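Local atomic coordinates of aldehyde dehydrogenase (Anabaena variabilis, PDB entry 4H7N), a protein that probably oxidises aldehydes to carboxylic acids with NAD+ as the electron acceptor. Residues 144-156 and 443-455. Residues are numbered along the deposited sequence; the frame is centred on the assembly and turned at random.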
HETATM    1  N   MSE A 144       8.169   6.436  17.375  1.00 24.54           N
HETATM    2  CA  MSE A 144       9.430   6.131  16.728  1.00 24.82           C
HETATM    3  C   MSE A 144       9.421   4.892  15.879  1.00 23.89           C
HETATM    4  O   MSE A 144      10.343   4.675  15.113  1.00 22.04           O
HETATM    5  CB  MSE A 144      10.495   5.961  17.827  1.00 25.98           C
HETATM    6  CG  MSE A 144      10.828   7.296  18.496  1.00 26.79           C
HETATM    7 SE   MSE A 144      11.723   8.568  17.288  0.85 28.61          SE
HETATM    8  CE  MSE A 144      10.398   9.919  17.199  1.00 24.00           C
ATOM      9  N   ILE A 145       8.410   4.051  16.028  1.00 24.96           N
ATOM     10  CA  ILE A 145       8.349   2.791  15.323  1.00 24.76           C
ATOM     11  C   ILE A 145       8.377   2.942  13.815  1.00 25.55           C
ATOM     12  O   ILE A 145       9.013   2.151  13.158  1.00 24.36           O
ATOM     13  CB  ILE A 145       7.122   1.932  15.798  1.00 28.03           C
ATOM     14  CG1 ILE A 145       7.288   0.478  15.368  1.00 32.95           C
ATOM     15  CG2 ILE A 145       5.782   2.482  15.327  1.00 28.76           C
ATOM     16  CD1 ILE A 145       6.270  -0.466  15.987  1.00 36.21           C
ATOM     17  N   ASP A 146       7.688   3.947  13.250  1.00 23.82           N
ATOM     18  CA  ASP A 146       7.751   4.211  11.826  1.00 23.89           C
ATOM     19  C   ASP A 146       8.886   5.214  11.512  1.00 22.49           C
ATOM     20  O   ASP A 146       9.555   5.136  10.515  1.00 21.67           O
ATOM     21  CB  ASP A 146       6.397   4.756  11.326  1.00 26.92           C
ATOM     22  CG  ASP A 146       5.225   3.729  11.485  1.00 30.34           C
ATOM     23  OD1 ASP A 146       5.350   2.574  11.046  1.00 33.58           O
ATOM     24  OD2 ASP A 146       4.198   4.106  12.052  1.00 38.30           O
ATOM     25  N   THR A 147       9.114   6.151  12.410  1.00 20.83           N
ATOM     26  CA  THR A 147      10.057   7.250  12.168  1.00 20.16           C
ATOM     27  C   THR A 147      11.449   6.743  11.846  1.00 20.43           C
ATOM     28  O   THR A 147      12.127   7.232  10.918  1.00 21.49           O
ATOM     29  CB  THR A 147      10.069   8.192  13.397  1.00 20.42           C
ATOM     30  OG1 THR A 147       8.754   8.720  13.628  1.00 19.69           O
ATOM     31  CG2 THR A 147      11.057   9.354  13.259  1.00 20.95           C
ATOM     32  N   ILE A 148      11.916   5.773  12.632  1.00 22.09           N
ATOM     33  CA  ILE A 148      13.307   5.316  12.509  1.00 22.51           C
ATOM     34  C   ILE A 148      13.567   4.670  11.143  1.00 20.98           C
ATOM     35  O   ILE A 148      14.501   5.045  10.503  1.00 22.06           O
ATOM     36  CB  ILE A 148      13.725   4.376  13.658  1.00 22.05           C
ATOM     37  CG1 ILE A 148      13.732   5.119  14.997  1.00 23.33           C
ATOM     38  CG2 ILE A 148      15.066   3.703  13.330  1.00 24.11           C
ATOM     39  CD1 ILE A 148      14.729   6.256  15.095  1.00 26.34           C
ATOM     40  N   PRO A 149      12.758   3.681  10.708  1.00 20.52           N
ATOM     41  CA  PRO A 149      13.055   3.155   9.368  1.00 20.43           C
ATOM     42  C   PRO A 149      12.854   4.185   8.267  1.00 20.87           C
ATOM     43  O   PRO A 149      13.619   4.228   7.307  1.00 23.70           O
ATOM     44  CB  PRO A 149      12.083   1.955   9.224  1.00 20.71           C
ATOM     45  CG  PRO A 149      11.063   2.077  10.335  1.00 19.66           C
ATOM     46  CD  PRO A 149      11.745   2.885  11.410  1.00 19.92           C
ATOM     47  N   ALA A 150      11.873   5.064   8.405  1.00 19.96           N
ATOM     48  CA  ALA A 150      11.719   6.099   7.400  1.00 20.15           C
ATOM     49  C   ALA A 150      12.969   6.992   7.305  1.00 21.19           C
ATOM     50  O   ALA A 150      13.401   7.330   6.202  1.00 19.79           O
ATOM     51  CB  ALA A 150      10.508   6.935   7.702  1.00 19.40           C
ATOM     52  N   LEU A 151      13.564   7.365   8.458  1.00 21.36           N
ATOM     53  CA  LEU A 151      14.757   8.169   8.416  1.00 22.35           C
ATOM     54  C   LEU A 151      15.895   7.437   7.721  1.00 22.98           C
ATOM     55  O   LEU A 151      16.601   8.040   6.937  1.00 24.21           O
ATOM     56  CB  LEU A 151      15.237   8.591   9.817  1.00 22.55           C
ATOM     57  CG  LEU A 151      14.341   9.667  10.449  1.00 22.24           C
ATOM     58  CD1 LEU A 151      14.640   9.761  11.936  1.00 23.63           C
ATOM     59  CD2 LEU A 151      14.571  11.024   9.838  1.00 23.22           C
ATOM     60  N   LEU A 152      16.071   6.163   8.011  1.00 23.61           N
ATOM     61  CA  LEU A 152      17.155   5.407   7.423  1.00 24.65           C
ATOM     62  C   LEU A 152      16.977   5.215   5.931  1.00 24.70           C
ATOM     63  O   LEU A 152      17.955   5.065   5.187  1.00 25.49           O
ATOM     64  CB  LEU A 152      17.317   4.072   8.153  1.00 25.91           C
ATOM     65  CG  LEU A 152      17.957   4.269   9.545  1.00 27.52           C
ATOM     66  CD1 LEU A 152      17.783   3.074  10.477  1.00 28.62           C
ATOM     67  CD2 LEU A 152      19.439   4.599   9.441  1.00 29.49           C
ATOM     68  N   ALA A 153      15.733   5.207   5.494  1.00 24.20           N
ATOM     69  CA  ALA A 153      15.402   5.124   4.085  1.00 25.20           C
ATOM     70  C   ALA A 153      15.846   6.373   3.340  1.00 26.54           C
ATOM     71  O   ALA A 153      15.954   6.344   2.113  1.00 27.45           O
ATOM     72  CB  ALA A 153      13.904   4.941   3.873  1.00 24.31           C
ATOM     73  N   GLY A 154      16.101   7.452   4.067  1.00 24.55           N
ATOM     74  CA  GLY A 154      16.420   8.711   3.450  1.00 25.86           C
ATOM     75  C   GLY A 154      15.295   9.740   3.429  1.00 24.89           C
ATOM     76  O   GLY A 154      15.447  10.760   2.824  1.00 25.35           O
ATOM     77  N   CYS A 155      14.222   9.495   4.162  1.00 24.52           N
ATOM     78  CA  CYS A 155      13.125  10.436   4.304  1.00 23.49           C
ATOM     79  C   CYS A 155      13.412  11.442   5.401  1.00 23.99           C
ATOM     80  O   CYS A 155      14.038  11.125   6.375  1.00 25.08           O
ATOM     81  CB  CYS A 155      11.868   9.691   4.753  1.00 23.67           C
ATOM     82  SG  CYS A 155      11.354   8.244   3.760  1.00 23.96           S
ATOM     83  N   ALA A 156      12.864  12.642   5.270  1.00 24.38           N
ATOM     84  CA  ALA A 156      12.607  13.490   6.422  1.00 23.57           C
ATOM     85  C   ALA A 156      11.248  13.134   7.032  1.00 23.89           C
ATOM     86  O   ALA A 156      10.334  12.591   6.349  1.00 22.70           O
ATOM     87  CB  ALA A 156      12.645  14.957   6.024  1.00 25.10           C
ATOM     88  N   SER A 443       2.943  -3.964   6.197  1.00 29.24           N
ATOM     89  CA  SER A 443       3.551  -4.380   7.462  1.00 32.41           C
ATOM     90  C   SER A 443       4.610  -3.358   7.860  1.00 33.16           C
ATOM     91  O   SER A 443       5.297  -2.830   6.981  1.00 33.28           O
ATOM     92  CB  SER A 443       4.202  -5.767   7.292  1.00 32.69           C
ATOM     93  OG  SER A 443       4.599  -6.214   8.567  1.00 33.13           O
ATOM     94  N   ARG A 444       4.732  -3.083   9.153  1.00 35.70           N
ATOM     95  CA  ARG A 444       5.818  -2.213   9.667  1.00 39.88           C
ATOM     96  C   ARG A 444       6.934  -3.039  10.222  1.00 42.27           C
ATOM     97  O   ARG A 444       7.888  -2.523  10.766  1.00 43.29           O
ATOM     98  CB  ARG A 444       5.329  -1.190  10.698  1.00 40.12           C
ATOM     99  CG  ARG A 444       4.662  -1.751  11.903  1.00 41.25           C
ATOM    100  CD  ARG A 444       4.629  -0.734  13.017  1.00 44.14           C
ATOM    101  NE  ARG A 444       3.942   0.530  12.736  1.00 43.65           N
ATOM    102  CZ  ARG A 444       2.977   1.047  13.501  1.00 44.34           C
ATOM    103  NH1 ARG A 444       2.524   0.396  14.563  1.00 50.00           N
ATOM    104  NH2 ARG A 444       2.463   2.232  13.227  1.00 43.67           N
ATOM    105  N   VAL A 445       6.850  -4.340  10.017  1.00 43.73           N
ATOM    106  CA  VAL A 445       7.822  -5.260  10.554  1.00 47.02           C
ATOM    107  C   VAL A 445       8.685  -5.775   9.426  1.00 47.25           C
ATOM    108  O   VAL A 445       8.232  -5.974   8.306  1.00 53.77           O
ATOM    109  CB  VAL A 445       7.123  -6.375  11.379  1.00 52.20           C
ATOM    110  CG1 VAL A 445       8.009  -7.603  11.513  1.00 56.79           C
ATOM    111  CG2 VAL A 445       6.753  -5.824  12.763  1.00 55.90           C
ATOM    112  N   GLY A 446       9.962  -5.906   9.717  1.00 46.71           N
ATOM    113  CA  GLY A 446      10.913  -6.502   8.792  1.00 51.12           C
ATOM    114  C   GLY A 446      11.285  -5.630   7.635  1.00 49.94           C
ATOM    115  O   GLY A 446      11.174  -4.424   7.697  1.00 56.97           O
ATOM    116  N   ALA A 447      11.734  -6.269   6.570  1.00 48.52           N
ATOM    117  CA  ALA A 447      12.012  -5.622   5.300  1.00 46.62           C
ATOM    118  C   ALA A 447      10.932  -4.662   4.923  1.00 45.70           C
ATOM    119  O   ALA A 447      11.194  -3.491   4.850  1.00 43.54           O
ATOM    120  CB  ALA A 447      12.177  -6.651   4.187  1.00 45.97           C
ATOM    121  N   ALA A 448       9.727  -5.169   4.664  1.00 47.38           N
ATOM    122  CA  ALA A 448       8.611  -4.355   4.139  1.00 45.70           C
ATOM    123  C   ALA A 448       8.321  -3.110   4.972  1.00 40.99           C
ATOM    124  O   ALA A 448       7.833  -2.115   4.458  1.00 43.00           O
ATOM    125  CB  ALA A 448       7.356  -5.206   4.019  1.00 52.62           C
ATOM    126  N   GLY A 449       8.668  -3.162   6.256  1.00 35.13           N
ATOM    127  CA  GLY A 449       8.568  -2.062   7.156  1.00 35.51           C
ATOM    128  C   GLY A 449       9.494  -0.884   6.829  1.00 36.97           C
ATOM    129  O   GLY A 449       9.233   0.256   7.272  1.00 37.70           O
ATOM    130  N   LEU A 450      10.573  -1.140   6.076  1.00 29.92           N
ATOM    131  CA  LEU A 450      11.399  -0.060   5.617  1.00 29.23           C
ATOM    132  C   LEU A 450      11.070   0.238   4.173  1.00 30.65           C
ATOM    133  O   LEU A 450      11.027   1.367   3.774  1.00 25.81           O
ATOM    134  CB  LEU A 450      12.875  -0.369   5.796  1.00 31.40           C
ATOM    135  CG  LEU A 450      13.683   0.877   5.508  1.00 31.16           C
ATOM    136  CD1 LEU A 450      14.673   1.072   6.597  1.00 35.55           C
ATOM    137  CD2 LEU A 450      14.335   0.716   4.159  1.00 34.33           C
ATOM    138  N   LYS A 451      10.798  -0.797   3.386  1.00 33.19           N
ATOM    139  CA  LYS A 451      10.559  -0.592   1.980  1.00 34.95           C
ATOM    140  C   LYS A 451       9.295   0.155   1.637  1.00 31.74           C
ATOM    141  O   LYS A 451       9.201   0.810   0.613  1.00 30.26           O
ATOM    142  CB  LYS A 451      10.642  -1.923   1.268  1.00 42.52           C
ATOM    143  CG  LYS A 451      12.066  -2.473   1.323  1.00 48.17           C
ATOM    144  CD  LYS A 451      12.221  -3.778   0.546  1.00 57.39           C
ATOM    145  CE  LYS A 451      12.692  -3.507  -0.882  1.00 63.43           C
ATOM    146  NZ  LYS A 451      14.078  -2.957  -0.868  1.00 62.86           N
ATOM    147  N   ARG A 452       8.322   0.158   2.518  1.00 28.90           N
ATOM    148  CA  ARG A 452       7.190   1.008   2.278  1.00 28.16           C
ATOM    149  C   ARG A 452       7.525   2.492   2.062  1.00 26.45           C
ATOM    150  O   ARG A 452       6.713   3.227   1.463  1.00 24.64           O
ATOM    151  CB  ARG A 452       6.121   0.767   3.331  1.00 32.47           C
ATOM    152  CG  ARG A 452       6.403   1.327   4.654  1.00 31.87           C
ATOM    153  CD  ARG A 452       5.493   0.687   5.743  1.00 31.63           C
ATOM    154  NE  ARG A 452       6.311   0.763   6.940  1.00 29.59           N
ATOM    155  CZ  ARG A 452       5.984   1.279   8.127  1.00 33.47           C
ATOM    156  NH1 ARG A 452       4.790   1.778   8.374  1.00 31.24           N
ATOM    157  NH2 ARG A 452       6.881   1.245   9.103  1.00 34.05           N
ATOM    158  N   PHE A 453       8.678   2.949   2.565  1.00 23.95           N
ATOM    159  CA  PHE A 453       9.058   4.369   2.486  1.00 23.39           C
ATOM    160  C   PHE A 453       9.876   4.735   1.234  1.00 23.99           C
ATOM    161  O   PHE A 453      10.363   5.845   1.138  1.00 25.70           O
ATOM    162  CB  PHE A 453       9.860   4.768   3.738  1.00 23.30           C
ATOM    163  CG  PHE A 453       9.055   4.676   5.003  1.00 22.16           C
ATOM    164  CD1 PHE A 453       7.873   5.355   5.116  1.00 21.66           C
ATOM    165  CD2 PHE A 453       9.413   3.806   5.991  1.00 21.97           C
ATOM    166  CE1 PHE A 453       7.089   5.268   6.279  1.00 22.59           C
ATOM    167  CE2 PHE A 453       8.624   3.651   7.114  1.00 20.84           C
ATOM    168  CZ  PHE A 453       7.479   4.391   7.270  1.00 22.52           C
ATOM    169  N   LEU A 454      10.016   3.782   0.323  1.00 25.38           N
ATOM    170  CA  LEU A 454      10.852   3.879  -0.886  1.00 27.44           C
ATOM    171  C   LEU A 454      10.035   3.587  -2.101  1.00 29.74           C
ATOM    172  O   LEU A 454       9.134   2.715  -2.052  1.00 29.36           O
ATOM    173  CB  LEU A 454      11.979   2.836  -0.812  1.00 30.45           C
ATOM    174  CG  LEU A 454      12.966   3.121   0.351  1.00 30.97           C
ATOM    175  CD1 LEU A 454      13.679   1.830   0.659  1.00 35.96           C
ATOM    176  CD2 LEU A 454      13.970   4.193  -0.045  1.00 32.19           C
ATOM    177  N   ARG A 455      10.260   4.347  -3.165  1.00 28.20           N
ATOM    178  CA  ARG A 455       9.682   3.993  -4.435  1.00 29.52           C
ATOM    179  C   ARG A 455      10.776   3.266  -5.211  1.00 28.29           C
ATOM    180  O   ARG A 455      11.913   3.702  -5.253  1.00 28.44           O
ATOM    181  CB  ARG A 455       9.262   5.217  -5.214  1.00 30.63           C
ATOM    182  CG  ARG A 455       8.039   5.895  -4.673  1.00 35.83           C
ATOM    183  CD  ARG A 455       7.594   6.896  -5.729  1.00 42.64           C
ATOM    184  NE  ARG A 455       6.349   7.618  -5.417  1.00 45.95           N
ATOM    185  CZ  ARG A 455       6.279   8.769  -4.758  1.00 46.82           C
ATOM    186  NH1 ARG A 455       5.084   9.337  -4.582  1.00 50.42           N
ATOM    187  NH2 ARG A 455       7.376   9.339  -4.262  1.00 47.94           N
TER
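A single buried carboxylate, that of Asp146, is gripped by two arginines, and one of its oxygens, OD1, accepts three hydrogen bonds, one from Arg444 and two from Arg452. Arg444 comes side-on, giving NE to OD1 at 3.0 Å and NH2 to OD2 at 2.8 Å, both from the syn side but tilted out of the carboxylate plane, NE more so. Arg452 approaches end-on and points NH1 and NH2 at OD1 alone: NH2 arrives on the anti side, while NH1 stands well above the carboxylate plane. The two guanidinium planes are turned 51° (Arg444) and 67° (Arg452) from the carboxylate. A bend in the Arg444 chain (chi3 59°) brings its guanidinium round to the acid, with Ile145 CG2 over one face. Arg452 is fixed a second time, since its NE and NH2 also hold the carbonyl Gly449 O three residues back in the chain, and Phe453 CZ lies 3.5 Å above its plane. Replacing Asp146 with an alanine would probably leave the two neighbouring arginine charges without the carboxylate they share.

Beyond this polar end the contact is mainly apolar. Ala150 CB sits over the centre of the Phe453 ring, a CH-pi contact 3.7 Å from the centroid, and Arg452 CG covers the opposite face. Leu450 CD1 packs on Pro149 CB at 3.8 Å, and Ala153 CB meets Leu454 CD2 at 4.0 Å. Past the Schellman motif that ends helix 147-153 at Gly154, Cys155 SG makes an oblique sulfur-aromatic contact with Phe453.

Arg444 NH2 is also bonded to Thr209, and NH1 forms a long, weak ion pair with Glu232, the predicted active-site residue. Helix 147-153 of the Rossmann-type domain thus packs against the short helix and turn leading into strand 454-462, the salt-bridge network bordering the presumed aldehyde dehydrogenase active site.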